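Local atomic coordinates of lipase, class 3 (Penicillium roqueforti FM164, PDB entry 6L7N), a protein that probably hydrolyses the ester bonds of acylglycerol lipids, as a fungal class 3 lipase of the alpha/beta-hydrolase fold. Residues A22-D27 with K40-Q45; F12-Q17 with H73-V78; V144-G149 with M266-G271. One frame throughout, in Å; residues are numbered along the deposited sequence.

Contact 1: residues A22-D27 with K40-Q45; sequences AYYADD and KGNCPQ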
loop_
_atom_site.group_PDB
_atom_site.type_symbol
_atom_site.label_atom_id
_atom_site.label_comp_id
_atom_site.label_asym_id
_atom_site.label_seq_id
_atom_site.Cartn_x
_atom_site.Cartn_y
_atom_site.Cartn_z
ATOM N N ALA A 22 -1.327 -10.502 -1.377
ATOM C CA ALA A 22 -1.676 -9.946 -2.680
ATOM C C ALA A 22 -0.755 -10.419 -3.800
ATOM O O ALA A 22 -1.143 -10.366 -4.970
ATOM C CB ALA A 22 -1.638 -8.412 -2.651
ATOM N N TYR A 23 0.457 -10.854 -3.482
ATOM C CA TYR A 23 1.354 -11.294 -4.541
ATOM C C TYR A 23 1.042 -12.691 -5.054
ATOM O O TYR A 23 1.567 -13.068 -6.102
ATOM C CB TYR A 23 2.800 -11.251 -4.060
ATOM C CG TYR A 23 3.383 -9.853 -4.101
ATOM C CD1 TYR A 23 3.990 -9.367 -5.249
ATOM C CD2 TYR A 23 3.311 -9.018 -2.994
ATOM C CE1 TYR A 23 4.529 -8.077 -5.284
ATOM C CE2 TYR A 23 3.841 -7.727 -3.021
ATOM C CZ TYR A 23 4.444 -7.267 -4.170
ATOM O OH TYR A 23 4.974 -5.991 -4.194
ATOM N N TYR A 24 0.194 -13.454 -4.362
ATOM C CA TYR A 24 -0.057 -14.853 -4.704
ATOM C C TYR A 24 -1.216 -14.960 -5.685
ATOM O O TYR A 24 -2.359 -14.644 -5.329
ATOM C CB TYR A 24 -0.383 -15.671 -3.456
ATOM C CG TYR A 24 0.787 -15.945 -2.558
ATOM C CD1 TYR A 24 1.191 -15.005 -1.632
ATOM C CD2 TYR A 24 1.479 -17.148 -2.626
ATOM C CE1 TYR A 24 2.249 -15.236 -0.801
ATOM C CE2 TYR A 24 2.551 -17.395 -1.790
ATOM C CZ TYR A 24 2.928 -16.436 -0.875
ATOM O OH TYR A 24 3.996 -16.648 -0.038
ATOM N N ALA A 25 -0.931 -15.452 -6.898
ATOM C CA ALA A 25 -1.998 -15.713 -7.862
ATOM C C ALA A 25 -3.077 -16.607 -7.280
ATOM O O ALA A 25 -4.257 -16.459 -7.619
ATOM C CB ALA A 25 -1.440 -16.353 -9.130
ATOM N N ASP A 26 -2.690 -17.545 -6.412
ATOM C CA ASP A 26 -3.674 -18.394 -5.744
ATOM C C ASP A 26 -4.682 -17.579 -4.948
ATOM O O ASP A 26 -5.815 -18.023 -4.750
ATOM C CB ASP A 26 -2.975 -19.366 -4.808
ATOM C CG ASP A 26 -1.697 -19.890 -5.385
ATOM O OD1 ASP A 26 -1.690 -20.208 -6.597
ATOM O OD2 ASP A 26 -0.684 -19.978 -4.643
ATOM N N ASP A 27 -4.288 -16.412 -4.457
ATOM C CA ASP A 27 -5.217 -15.641 -3.641
ATOM C C ASP A 27 -6.067 -14.694 -4.482
ATOM O O ASP A 27 -7.271 -14.568 -4.238
ATOM C CB ASP A 27 -4.464 -14.850 -2.567
ATOM C CG ASP A 27 -3.932 -15.736 -1.446
ATOM O OD1 ASP A 27 -4.672 -16.623 -0.954
ATOM O OD2 ASP A 27 -2.763 -15.549 -1.071
ATOM N N LYS A 40 4.455 -19.622 0.659
ATOM C CA LYS A 40 5.825 -19.417 1.119
ATOM C C LYS A 40 5.911 -19.019 2.588
ATOM O O LYS A 40 6.998 -18.667 3.057
ATOM C CB LYS A 40 6.521 -18.366 0.250
ATOM C CG LYS A 40 6.716 -18.790 -1.202
ATOM C CD LYS A 40 7.092 -20.254 -1.316
ATOM C CE LYS A 40 8.600 -20.445 -1.438
ATOM N NZ LYS A 40 8.952 -21.885 -1.680
ATOM N N GLY A 41 4.803 -19.054 3.319
ATOM C CA GLY A 41 4.856 -18.861 4.753
ATOM C C GLY A 41 5.075 -17.436 5.211
ATOM O O GLY A 41 5.595 -17.228 6.312
ATOM N N ASN A 42 4.672 -16.442 4.415
ATOM C CA ASN A 42 4.886 -15.047 4.788
ATOM C C ASN A 42 3.587 -14.300 5.109
ATOM O O ASN A 42 3.594 -13.065 5.188
ATOM C CB ASN A 42 5.692 -14.313 3.706
ATOM C CG ASN A 42 5.040 -14.362 2.341
ATOM O OD1 ASN A 42 4.217 -15.238 2.058
ATOM N ND2 ASN A 42 5.413 -13.416 1.476
ATOM N N CYS A 43 2.476 -15.009 5.319
ATOM C CA CYS A 43 1.370 -14.318 5.983
ATOM C C CYS A 43 0.752 -15.178 7.092
ATOM O O CYS A 43 -0.469 -15.410 7.096
ATOM C CB CYS A 43 0.309 -13.873 4.964
ATOM S SG CYS A 43 -0.619 -15.152 4.059
ATOM N N PRO A 44 1.549 -15.651 8.063
ATOM C CA PRO A 44 0.984 -16.589 9.054
ATOM C C PRO A 44 -0.127 -15.987 9.898
ATOM O O PRO A 44 -1.104 -16.677 10.211
ATOM C CB PRO A 44 2.203 -16.970 9.907
ATOM C CG PRO A 44 3.157 -15.819 9.740
ATOM C CD PRO A 44 2.982 -15.398 8.311
ATOM N N GLN A 45 -0.010 -14.712 10.287
ATOM C CA GLN A 45 -1.050 -14.122 11.130
ATOM C C GLN A 45 -2.334 -13.863 10.347
ATOM O O GLN A 45 -3.436 -13.900 10.920
ATOM C CB GLN A 45 -0.527 -12.844 11.779
ATOM C CG GLN A 45 0.612 -13.087 12.768
ATOM C CD GLN A 45 1.029 -11.830 13.511
ATOM O OE1 GLN A 45 0.925 -10.723 12.988
ATOM N NE2 GLN A 45 1.496 -11.998 14.743
#

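Contact 2: residues F12-Q17 with H73-V78; sequences FDFWVQ and HANEAV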
loop_
_atom_site.group_PDB
_atom_site.type_symbol
_atom_site.label_atom_id
_atom_site.label_comp_id
_atom_site.label_asym_id
_atom_site.label_seq_id
_atom_site.Cartn_x
_atom_site.Cartn_y
_atom_site.Cartn_z
ATOM N N PHE A 12 1.696 -2.963 12.642
ATOM C CA PHE A 12 2.441 -2.734 11.407
ATOM C C PHE A 12 2.958 -4.051 10.831
ATOM O O PHE A 12 2.891 -4.269 9.613
ATOM C CB PHE A 12 3.597 -1.758 11.654
ATOM C CG PHE A 12 3.170 -0.407 12.199
ATOM C CD1 PHE A 12 1.866 0.059 12.037
ATOM C CD2 PHE A 12 4.080 0.390 12.871
ATOM C CE1 PHE A 12 1.480 1.301 12.541
ATOM C CE2 PHE A 12 3.700 1.648 13.376
ATOM C CZ PHE A 12 2.405 2.094 13.209
ATOM N N ASP A 13 3.466 -4.949 11.692
ATOM C CA ASP A 13 3.873 -6.285 11.249
ATOM C C ASP A 13 2.705 -7.103 10.745
ATOM O O ASP A 13 2.926 -8.088 10.033
ATOM C CB ASP A 13 4.512 -7.135 12.355
ATOM C CG ASP A 13 5.528 -6.403 13.151
ATOM O OD1 ASP A 13 6.127 -5.455 12.618
ATOM O OD2 ASP A 13 5.784 -6.828 14.302
ATOM N N PHE A 14 1.484 -6.779 11.174
ATOM C CA PHE A 14 0.344 -7.601 10.787
ATOM C C PHE A 14 -0.183 -7.223 9.408
ATOM O O PHE A 14 -0.321 -8.082 8.528
ATOM C CB PHE A 14 -0.765 -7.476 11.833
ATOM C CG PHE A 14 -2.062 -8.117 11.422
ATOM C CD1 PHE A 14 -2.157 -9.490 11.278
ATOM C CD2 PHE A 14 -3.185 -7.351 11.183
ATOM C CE1 PHE A 14 -3.350 -10.079 10.901
ATOM C CE2 PHE A 14 -4.375 -7.935 10.803
ATOM C CZ PHE A 14 -4.458 -9.303 10.665
ATOM N N TRP A 15 -0.487 -5.938 9.197
ATOM C CA TRP A 15 -1.205 -5.582 7.969
ATOM C C TRP A 15 -0.347 -5.799 6.726
ATOM O O TRP A 15 -0.881 -6.038 5.633
ATOM C CB TRP A 15 -1.717 -4.143 8.041
ATOM C CG TRP A 15 -2.771 -3.988 9.084
ATOM C CD1 TRP A 15 -2.654 -3.339 10.280
ATOM C CD2 TRP A 15 -4.110 -4.513 9.043
ATOM N NE1 TRP A 15 -3.835 -3.422 10.984
ATOM C CE2 TRP A 15 -4.742 -4.140 10.248
ATOM C CE3 TRP A 15 -4.832 -5.257 8.105
ATOM C CZ2 TRP A 15 -6.070 -4.487 10.539
ATOM C CZ3 TRP A 15 -6.151 -5.605 8.398
ATOM C CH2 TRP A 15 -6.752 -5.215 9.601
ATOM N N VAL A 16 0.978 -5.756 6.872
ATOM C CA VAL A 16 1.845 -6.049 5.740
ATOM C C VAL A 16 1.608 -7.459 5.195
ATOM O O VAL A 16 1.886 -7.722 4.022
ATOM C CB VAL A 16 3.319 -5.844 6.137
ATOM C CG1 VAL A 16 3.831 -7.016 6.986
ATOM C CG2 VAL A 16 4.178 -5.661 4.900
ATOM N N GLN A 17 1.072 -8.374 6.008
ATOM C CA GLN A 17 0.876 -9.741 5.514
ATOM C C GLN A 17 -0.288 -9.861 4.525
ATOM O O GLN A 17 -0.297 -10.775 3.693
ATOM C CB GLN A 17 0.701 -10.690 6.704
ATOM C CG GLN A 17 1.952 -10.721 7.581
ATOM C CD GLN A 17 1.794 -11.610 8.802
ATOM O OE1 GLN A 17 1.262 -12.714 8.714
ATOM N NE2 GLN A 17 2.242 -11.122 9.949
ATOM N N HIS A 73 -12.696 -11.619 10.440
ATOM C CA HIS A 73 -13.583 -11.620 11.597
ATOM C C HIS A 73 -12.833 -11.528 12.915
ATOM O O HIS A 73 -13.425 -11.135 13.928
ATOM C CB HIS A 73 -14.446 -12.886 11.582
ATOM C CG HIS A 73 -15.376 -12.959 10.415
ATOM N ND1 HIS A 73 -16.431 -12.091 10.255
ATOM C CD2 HIS A 73 -15.400 -13.784 9.342
ATOM C CE1 HIS A 73 -17.074 -12.382 9.140
ATOM N NE2 HIS A 73 -16.466 -13.403 8.563
ATOM N N ALA A 74 -11.556 -11.900 12.936
ATOM C CA ALA A 74 -10.781 -11.745 14.160
ATOM C C ALA A 74 -10.553 -10.275 14.481
ATOM O O ALA A 74 -10.708 -9.854 15.635
ATOM C CB ALA A 74 -9.451 -12.490 14.037
ATOM N N ASN A 75 -10.211 -9.471 13.475
ATOM C CA ASN A 75 -9.908 -8.060 13.685
ATOM C C ASN A 75 -11.028 -7.138 13.217
ATOM O O ASN A 75 -10.844 -5.917 13.202
ATOM C CB ASN A 75 -8.585 -7.703 13.000
ATOM C CG ASN A 75 -7.412 -8.510 13.550
ATOM O OD1 ASN A 75 -6.978 -8.296 14.682
ATOM N ND2 ASN A 75 -6.908 -9.449 12.754
ATOM N N GLU A 76 -12.187 -7.691 12.858
ATOM C CA GLU A 76 -13.366 -6.922 12.461
ATOM C C GLU A 76 -13.020 -5.921 11.357
ATOM O O GLU A 76 -13.206 -4.711 11.487
ATOM C CB GLU A 76 -14.001 -6.217 13.670
ATOM C CG GLU A 76 -14.710 -7.179 14.642
ATOM C CD GLU A 76 -15.827 -6.516 15.458
ATOM O OE1 GLU A 76 -16.632 -5.747 14.887
ATOM O OE2 GLU A 76 -15.918 -6.776 16.677
ATOM N N ALA A 77 -12.490 -6.447 10.258
ATOM C CA ALA A 77 -12.074 -5.571 9.171
ATOM C C ALA A 77 -12.401 -6.179 7.819
ATOM O O ALA A 77 -12.247 -7.384 7.613
ATOM C CB ALA A 77 -10.572 -5.265 9.242
ATOM N N VAL A 78 -12.867 -5.326 6.905
ATOM C CA VAL A 78 -12.869 -5.609 5.480
ATOM C C VAL A 78 -11.557 -5.085 4.929
ATOM O O VAL A 78 -11.154 -3.965 5.260
ATOM C CB VAL A 78 -14.071 -4.944 4.789
ATOM C CG1 VAL A 78 -14.016 -5.145 3.290
ATOM C CG2 VAL A 78 -15.377 -5.520 5.359
#

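Contact 3: residues V144-G149 with M266-G271; sequences VGHSLG and MKTDAG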
loop_
_atom_site.group_PDB
_atom_site.type_symbol
_atom_site.label_atom_id
_atom_site.label_comp_id
_atom_site.label_asym_id
_atom_site.label_seq_id
_atom_site.Cartn_x
_atom_site.Cartn_y
_atom_site.Cartn_z
ATOM N N VAL A 144 -4.696 -1.771 1.750
ATOM C CA VAL A 144 -3.299 -2.091 1.989
ATOM C C VAL A 144 -2.611 -2.457 0.677
ATOM O O VAL A 144 -3.221 -2.993 -0.255
ATOM C CB VAL A 144 -3.177 -3.222 3.036
ATOM C CG1 VAL A 144 -3.982 -4.439 2.585
ATOM C CG2 VAL A 144 -1.722 -3.605 3.279
ATOM N N GLY A 145 -1.326 -2.137 0.608
ATOM C CA GLY A 145 -0.534 -2.669 -0.491
ATOM C C GLY A 145 0.930 -2.413 -0.233
ATOM O O GLY A 145 1.300 -1.711 0.710
ATOM N N HIS A 146 1.759 -2.992 -1.101
ATOM C CA HIS A 146 3.201 -2.837 -1.041
ATOM C C HIS A 146 3.684 -2.418 -2.423
ATOM O O HIS A 146 3.076 -2.778 -3.434
ATOM C CB HIS A 146 3.880 -4.156 -0.593
ATOM C CG HIS A 146 5.372 -4.176 -0.757
ATOM N ND1 HIS A 146 5.991 -4.821 -1.809
ATOM C CD2 HIS A 146 6.366 -3.666 0.011
ATOM C CE1 HIS A 146 7.305 -4.695 -1.690
ATOM N NE2 HIS A 146 7.560 -4.003 -0.592
ATOM N N SER A 147 4.764 -1.649 -2.459
ATOM C CA SER A 147 5.421 -1.306 -3.732
ATOM C C SER A 147 4.432 -0.505 -4.586
ATOM O O SER A 147 3.693 0.327 -4.046
ATOM C CB SER A 147 5.942 -2.569 -4.388
ATOM O OG SER A 147 6.759 -2.265 -5.499
ATOM N N LEU A 148 4.414 -0.700 -5.914
ATOM C CA LEU A 148 3.466 0.029 -6.753
ATOM C C LEU A 148 2.029 -0.227 -6.322
ATOM O O LEU A 148 1.181 0.667 -6.429
ATOM C CB LEU A 148 3.659 -0.338 -8.229
ATOM C CG LEU A 148 5.105 -0.225 -8.721
ATOM C CD1 LEU A 148 5.205 -0.418 -10.245
ATOM C CD2 LEU A 148 5.686 1.098 -8.290
ATOM N N GLY A 149 1.737 -1.423 -5.797
ATOM C CA GLY A 149 0.409 -1.658 -5.250
ATOM C C GLY A 149 0.062 -0.695 -4.130
ATOM O O GLY A 149 -1.086 -0.254 -4.000
ATOM N N MET A 266 8.518 -8.557 6.646
ATOM C CA MET A 266 8.719 -9.857 6.013
ATOM C C MET A 266 9.235 -9.660 4.597
ATOM O O MET A 266 9.387 -8.534 4.115
ATOM C CB MET A 266 7.426 -10.685 5.977
ATOM C CG MET A 266 6.866 -11.045 7.344
ATOM S SD MET A 266 6.253 -9.580 8.187
ATOM C CE MET A 266 5.173 -10.284 9.420
ATOM N N LYS A 267 9.513 -10.781 3.930
ATOM C CA LYS A 267 9.748 -10.759 2.492
ATOM C C LYS A 267 8.402 -10.579 1.814
ATOM O O LYS A 267 7.726 -11.566 1.504
ATOM C CB LYS A 267 10.424 -12.048 2.032
ATOM C CG LYS A 267 11.181 -11.916 0.742
ATOM C CD LYS A 267 12.066 -13.133 0.542
ATOM C CE LYS A 267 11.849 -13.710 -0.829
ATOM N NZ LYS A 267 11.541 -12.626 -1.800
ATOM N N THR A 268 8.002 -9.326 1.575
ATOM C CA THR A 268 6.608 -9.072 1.225
ATOM C C THR A 268 6.229 -9.712 -0.107
ATOM O O THR A 268 5.098 -10.176 -0.275
ATOM C CB THR A 268 6.325 -7.567 1.189
ATOM O OG1 THR A 268 6.764 -7.025 -0.064
ATOM C CG2 THR A 268 7.053 -6.854 2.311
ATOM N N ASP A 269 7.151 -9.747 -1.071
ATOM C CA ASP A 269 6.813 -10.235 -2.405
ATOM C C ASP A 269 7.273 -11.666 -2.666
ATOM O O ASP A 269 7.457 -12.042 -3.829
ATOM C CB ASP A 269 7.371 -9.304 -3.483
ATOM C CG ASP A 269 8.865 -9.424 -3.642
ATOM O OD1 ASP A 269 9.534 -9.925 -2.709
ATOM O OD2 ASP A 269 9.373 -8.998 -4.703
ATOM N N ALA A 270 7.450 -12.471 -1.616
ATOM C CA ALA A 270 7.901 -13.847 -1.799
ATOM C C ALA A 270 6.965 -14.662 -2.681
ATOM O O ALA A 270 7.411 -15.639 -3.293
ATOM C CB ALA A 270 8.050 -14.537 -0.438
ATOM N N GLY A 271 5.683 -14.291 -2.762
ATOM C CA GLY A 271 4.717 -15.060 -3.530
ATOM C C GLY A 271 4.651 -14.773 -5.015
ATOM O O GLY A 271 3.875 -15.418 -5.724
#

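Contact 1: residues A22-D27 with K40-Q45
The phenol ring of Y24 meets K40 and N42 at its edge: N42 OD1 and K40 N both lie near the ring plane, beside the hydroxyl. The ring joins two stretches of the N-terminal region of this alpha/beta-hydrolase-type lipase, each at a helix start: Y24 is the N-cap of helix 25-28, C43 that of helix 44-49. Two bonds grip the phenol oxygen. Y24 OH donates to N42 OD1 over a short 2.5 Å, from 32° out of the carbonyl plane, and it accepts from K40 N at 3.1 Å, a bent bond. The side chains of Y24 and N42 approach from opposite directions, their ring and amide planes 63° apart. N42 CG sits between its backbone N and carbonyl carbon (chi1 57°), which brings OD1 up to the phenol although the CB does not head that way, while N42 ND2 is held by K267 O. K40 crosses the tyrosine at about a right angle, and its bent chain leads its ammonium group away. Nearby, C43 is joined to C38 by a disulfide, a second tie on the loop that carries N42. K40 CB comes within 3.1 Å of Y24 OH, a carbon-to-oxygen van der Waals approach.

Contact 2: residues F12-Q17 with H73-V78
F14 and W15, consecutive residues of helix 6-22, reach N75 and A77 where the chain turns into strand 77-83. Their first torsions differ, and this sets the pair up. With chi1 at 171°, F14 has its CG opposite the backbone N; W15 instead places CG opposite its carbonyl carbon (chi1 -67°). The phenyl then turns an edge onto the indole face: F14 CD2 lies 3.6 Å above the plane, over its centre, and W15 NE1 lies in the phenyl plane. N75, its CG opposite the carbonyl carbon, extends from the other direction, bringing N75 ND2 to 3.2 Å from F14 CZ; the approach is oblique, with ring and amide planes 54° apart. The indole meets strand 77-83 by its edge, W15 CH2 standing 3.8 Å from A77 CB. A G1 beta bulge, in which E76 and A77 both face D72, lies at this turn. The indole is further packed against E140 and A142 of the next strand and stacked with Y171, so the helix lies over the central sheet. The contact is apolar at W15, while N75 ND2 finds its hydrogen-bond partner just outside the two segments, which implies that shape and ring packing hold them.

Contact 3: residues V144-G149 with M266-G271
T268 stands over the face of the H146 imidazole: T268 CB is 3.9 Å from the ring centroid and only 5° off the ring normal, a CH-pi contact of nearly ideal direction. H146 belongs to the G-H-S-L-G sequence at the end of strand 140-146, which matches the nucleophile elbow of alpha/beta hydrolases. The geometry agrees: S147 has a positive phi of 63° at the strained turn into helix 148-161, and glycines lie two residues before and after it, where a CB would clash with G149 O (at G145) or be crowded by H146 O (at G149). S147 OG is hydrogen-bonded to H261, consistent with a Ser-His-Asp triad completed by D201. The histidine thus sits one residue before the probable nucleophile. Its CG lies opposite the backbone N, a torsion that carries the ring off the strand toward T268, whose side chain crosses it at about a right angle. The threonine methyl takes part as well, with T268 CG2 4.0 Å from H146 CD2. T268 OG1 is modelled closer still to the ring, but too close at CE1 for its exact position to be relied on. Both ring nitrogens are hydrogen-bonded to other residues, ND1 to Y23 OH and NE2 to H261 O, which should fix its rotation; H146 also stacks with the H261 ring. With an alanine in place of H146, T268 would probably lose the face it packs on, and Y23 OH and H261 O their partner, opening a gap beside the elbow. The chain that carries the threonine is folded as a type I turn from K267 to A270, closed by A270 N to K267 O at 3.3 Å and bridged by a salt bridge from K267 NZ to D269 OD1 at 3.5 Å.

How the contacts relate
Contacts 1 and 3 lie nearest each other, with centres about 10 Å apart, and join directly: Y23 OH reaches H146 ND1 at 2.8 Å, and N42 ND2 reaches K267 O at 3.0 Å. The N-terminal loops are thereby tied to the probable catalytic elbow and to the C-terminal turn together. Contact 2 stands farther off, its centre about 14 Å from contact 1 and about 15 Å from contact 3. Q17 links it to contact 1, Q45 N lying 2.8 Å from Q17 OE1. Toward contact 3 it packs, with W15 O 3.5 Å from V144 CG2 and M266 against V16 and Q17, while strands 77-83 and 140-146 run side by side in the central sheet.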